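Local coordinates for phenylacetic acid degradation protein paaI (Escherichia coli, PDB 2FS2), which hydrolyses acyl-CoA thioesters, preferring ring-hydroxylated phenylacetyl-CoA esters, as a homotetrameric hot dog-fold thioesterase of phenylacetate degradation, at residues Ile28-Glu32 with Gly33-Val37; Met39-Ala43 with Gln44-Gly48. All blocks are in the same frame, centred on the assembly; numbering follows the deposited sequence.

Interactions 1 and 2 both use strand 34-40, on opposite sides of the chain's centre, with their own centres about 24 Å apart. Interaction 1 (28-32 with 33-37) joins strands 26-31 and 34-40 as a tight antiparallel hairpin. Interaction 2 (39-43 with 44-48) lies farther out, where strand 34-40 ends and the chain turns toward helix 54-70. Both are partly buried. Interaction 1 depends on cross-strand backbone bonds, with one face against helices 2-15 and 54-70. Interaction 2 has no strand pairing between its segments. Two short-range backbone bonds close its turn, and Met39, Val41, Met45 and Leu46 supply the apolar contacts.

Interaction 1 of 2, residues Ile28-Glu32 with Gly33-Val37; sequences ISMDE and GFAVV
The Phe34 ring meets Ser29 at its edge, in the ring plane, where OG of Ser29 lies 3.5 Å from CE2 of Phe34. The ring starts opposite Asp31, with the two CB atoms in contact. Chi1 of 178° swings CG away from the Phe34 backbone N and lays the ring along the hairpin as far as Ser29. The Phe34 side chain also touches Thr98 of strand 94-101. Val36 continues this face: its CB packs on CB of Ser29, and its CG1 meets CG1 of Ile28 at 3.5 Å, tight for two carbons. The other face carries Met30, a selenomethionine, beside Ala35. The Met30 chain bends at chi2 and chi3, bringing SE to 3.5 Å from CB of Ala35. Both residues touch Tyr67 of helix 54-70, and Met30 also packs on Trp7 of helix 2-15.

The strands run antiparallel, at 172° between their directions. Asp31 N gives a nearly straight bond to Phe34 O, 2.9 Å long. Val36 N bonds to Ser29 O at 3.1 Å. Ile28 and Ser29 both face Val36 in a classic beta bulge: Ile28 N reaches Val36 O at 3.0 Å, and Ser29 N adds a weak bond to the same oxygen. A type II turn from Asp31 to Phe34 closes the hairpin, with Gly33 at positive phi. OD1 of Asp31 receives a weak bond from Glu32 N, and Gly33 N bonds to Ser71 OG. Much of the backbone polarity is met within the hairpin and by strand 94-101, which bonds Gly33, Ala35 and Val37; Ser3 OG bonds to Met30 O. One face remains apolar against the helices; the other combines Phe34 and Val36 with polar Ser29 and Asp31.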
# COMPACT_ATOMS: atom_id res chain seq x y z
N ILE B 28 -24.60 4.96 10.95
CA ILE B 28 -25.27 4.18 12.01
C ILE B 28 -24.49 4.11 13.30
O ILE B 28 -25.05 3.76 14.32
CB ILE B 28 -25.68 2.72 11.53
CG1 ILE B 28 -24.45 1.84 11.29
CG2 ILE B 28 -26.50 2.89 10.20
CD1 ILE B 28 -24.85 0.26 11.02
N SER B 29 -23.22 4.45 13.30
CA SER B 29 -22.58 4.41 14.60
C SER B 29 -21.37 5.39 14.62
O SER B 29 -20.76 5.61 13.59
CB SER B 29 -22.24 2.97 14.98
OG SER B 29 -21.52 2.93 16.27
N MSE B 30 -21.08 5.97 15.76
CA MSE B 30 -20.07 7.07 15.85
C MSE B 30 -19.47 7.10 17.23
O MSE B 30 -20.15 7.06 18.24
CB MSE B 30 -20.65 8.51 15.64
CG MSE B 30 -21.09 8.90 14.28
SE MSE B 30 -19.56 8.75 12.91
CE MSE B 30 -18.05 9.77 13.86
N ASP B 31 -18.17 7.12 17.29
CA ASP B 31 -17.53 7.35 18.56
C ASP B 31 -16.22 8.06 18.23
O ASP B 31 -15.90 8.23 17.08
CB ASP B 31 -17.23 6.03 19.25
CG ASP B 31 -17.10 6.15 20.75
OD1 ASP B 31 -17.21 7.29 21.42
OD2 ASP B 31 -16.86 5.08 21.36
N GLU B 32 -15.43 8.44 19.22
CA GLU B 32 -14.24 9.20 18.84
C GLU B 32 -13.30 8.23 18.08
O GLU B 32 -13.04 7.20 18.61
CB GLU B 32 -13.56 9.56 20.12
CG GLU B 32 -12.22 10.19 19.84
CD GLU B 32 -11.61 10.81 21.13
OE1 GLU B 32 -11.53 10.01 22.10
OE2 GLU B 32 -11.27 12.07 21.17
N GLY B 33 -12.82 8.54 16.88
CA GLY B 33 -11.96 7.63 16.13
C GLY B 33 -12.73 6.43 15.53
O GLY B 33 -12.11 5.37 15.25
N PHE B 34 -14.06 6.54 15.33
CA PHE B 34 -14.80 5.32 15.03
C PHE B 34 -16.05 5.70 14.30
O PHE B 34 -16.80 6.56 14.84
CB PHE B 34 -15.14 4.53 16.31
CG PHE B 34 -15.96 3.27 16.06
CD1 PHE B 34 -15.32 2.03 15.65
CD2 PHE B 34 -17.36 3.28 16.24
CE1 PHE B 34 -16.13 0.84 15.40
CE2 PHE B 34 -18.14 2.10 15.97
CZ PHE B 34 -17.52 0.85 15.57
N ALA B 35 -16.36 5.01 13.19
CA ALA B 35 -17.62 5.29 12.42
C ALA B 35 -18.03 4.03 11.66
O ALA B 35 -17.15 3.29 11.21
CB ALA B 35 -17.38 6.44 11.39
N VAL B 36 -19.33 3.82 11.47
CA VAL B 36 -19.91 2.67 10.79
C VAL B 36 -20.93 3.28 9.89
O VAL B 36 -21.76 4.15 10.35
CB VAL B 36 -20.58 1.65 11.76
CG1 VAL B 36 -21.26 0.49 11.01
CG2 VAL B 36 -19.64 1.03 12.73
N VAL B 37 -20.88 2.95 8.61
CA VAL B 37 -21.78 3.52 7.68
C VAL B 37 -22.23 2.35 6.86
O VAL B 37 -21.64 1.27 6.88
CB VAL B 37 -21.13 4.67 6.78
CG1 VAL B 37 -20.75 5.93 7.63
CG2 VAL B 37 -19.80 4.11 6.02

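Interaction 2 of 2, residues Met39-Ala43 with Gln44-Gly48; sequences MTVTA and QMLNG
Met45, a selenomethionine, runs across Thr42 at about a right angle and carries its methyl to Val41. Its first torsion is displaced from a staggered value (chi1 -23°), and its chain bends at chi3. CE thereby comes 4.0 Å from CG1 of Val41. SE lies 4.3 Å from SE of Met39, another selenomethionine, whose side chain extends through chi2. Val41 CG1 also touches CD2 of Leu46 at 3.9 Å.

Thr42 holds OG1 between its backbone N and carbonyl carbon (chi1 58°). This rotamer puts OG1 of Thr42 3.1 Å from CG of Met45, a close contact that is not a hydrogen bond. Gln44 bends at chi2 and folds its amide back over Thr42. NE2 of Gln44 sits 3.5 Å from CB of Thr42, a packing contact.

Two backbone bonds close the turn. Met45 N bonds to Thr42 O at 3.0 Å, and Leu46 N to Ala43 O at 3.1 Å.

Beyond these segments, Met39 packs on Leu60 and Met45 on Gln56, both of helix 54-70. Successive i to i+3 bonds mark a short 3-10 turn, here in the link from strand 34-40 to the long helix of the hot dog fold.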
# COMPACT_ATOMS: atom_id res chain seq x y z
N MSE B 39 -24.65 1.04 3.15
CA MSE B 39 -25.10 1.39 1.81
C MSE B 39 -25.63 0.13 1.15
O MSE B 39 -25.09 -0.94 1.35
CB MSE B 39 -23.88 1.89 1.00
CG MSE B 39 -24.14 1.97 -0.49
SE MSE B 39 -22.44 2.42 -1.43
CE MSE B 39 -22.70 4.22 -1.36
N THR B 40 -26.65 0.27 0.34
CA THR B 40 -27.16 -0.86 -0.42
C THR B 40 -26.66 -0.74 -1.86
O THR B 40 -26.61 0.33 -2.43
CB THR B 40 -28.70 -0.86 -0.27
OG1 THR B 40 -29.00 -1.09 1.15
CG2 THR B 40 -29.39 -2.04 -1.06
N VAL B 41 -26.17 -1.84 -2.42
CA VAL B 41 -25.74 -1.87 -3.83
C VAL B 41 -27.03 -1.98 -4.68
O VAL B 41 -27.79 -2.94 -4.51
CB VAL B 41 -24.91 -3.10 -4.02
CG1 VAL B 41 -24.54 -3.27 -5.50
CG2 VAL B 41 -23.69 -3.07 -3.04
N THR B 42 -27.30 -0.92 -5.46
CA THR B 42 -28.29 -0.81 -6.52
C THR B 42 -27.70 -1.17 -7.89
O THR B 42 -26.44 -1.18 -8.08
CB THR B 42 -28.70 0.65 -6.60
OG1 THR B 42 -27.53 1.45 -6.86
CG2 THR B 42 -29.19 1.14 -5.28
N ALA B 43 -28.57 -1.43 -8.87
CA ALA B 43 -28.11 -1.89 -10.22
C ALA B 43 -27.21 -0.87 -10.98
O ALA B 43 -26.22 -1.25 -11.66
CB ALA B 43 -29.30 -2.33 -11.08
N GLN B 44 -27.55 0.40 -10.83
CA GLN B 44 -26.77 1.53 -11.28
C GLN B 44 -25.27 1.44 -10.92
O GLN B 44 -24.43 2.06 -11.56
CB GLN B 44 -27.36 2.80 -10.64
CG GLN B 44 -28.89 3.02 -10.80
CD GLN B 44 -29.76 2.33 -9.73
OE1 GLN B 44 -30.11 1.13 -9.86
NE2 GLN B 44 -30.14 3.09 -8.69
N MSE B 45 -24.89 0.69 -9.90
CA MSE B 45 -23.46 0.72 -9.52
C MSE B 45 -22.60 -0.42 -10.07
O MSE B 45 -21.39 -0.46 -9.80
CB MSE B 45 -23.27 0.79 -7.99
CG MSE B 45 -24.46 1.34 -7.25
SE MSE B 45 -24.09 1.54 -5.33
CE MSE B 45 -22.67 0.25 -5.19
N LEU B 46 -23.24 -1.31 -10.82
CA LEU B 46 -22.63 -2.56 -11.33
C LEU B 46 -21.79 -2.47 -12.64
O LEU B 46 -22.14 -1.77 -13.58
CB LEU B 46 -23.74 -3.62 -11.53
CG LEU B 46 -24.69 -3.99 -10.39
CD1 LEU B 46 -25.72 -5.05 -10.95
CD2 LEU B 46 -23.95 -4.53 -9.15
N ASN B 47 -20.69 -3.21 -12.68
CA ASN B 47 -19.88 -3.45 -13.87
C ASN B 47 -20.43 -4.63 -14.70
O ASN B 47 -21.55 -5.11 -14.45
CB ASN B 47 -18.50 -3.84 -13.41
CG ASN B 47 -18.52 -5.13 -12.60
OD1 ASN B 47 -19.37 -6.04 -12.81
ND2 ASN B 47 -17.62 -5.21 -11.63
N GLY B 48 -19.58 -5.13 -15.61
CA GLY B 48 -19.93 -6.19 -16.56
C GLY B 48 -20.10 -7.61 -16.04
O GLY B 48 -20.49 -8.52 -16.78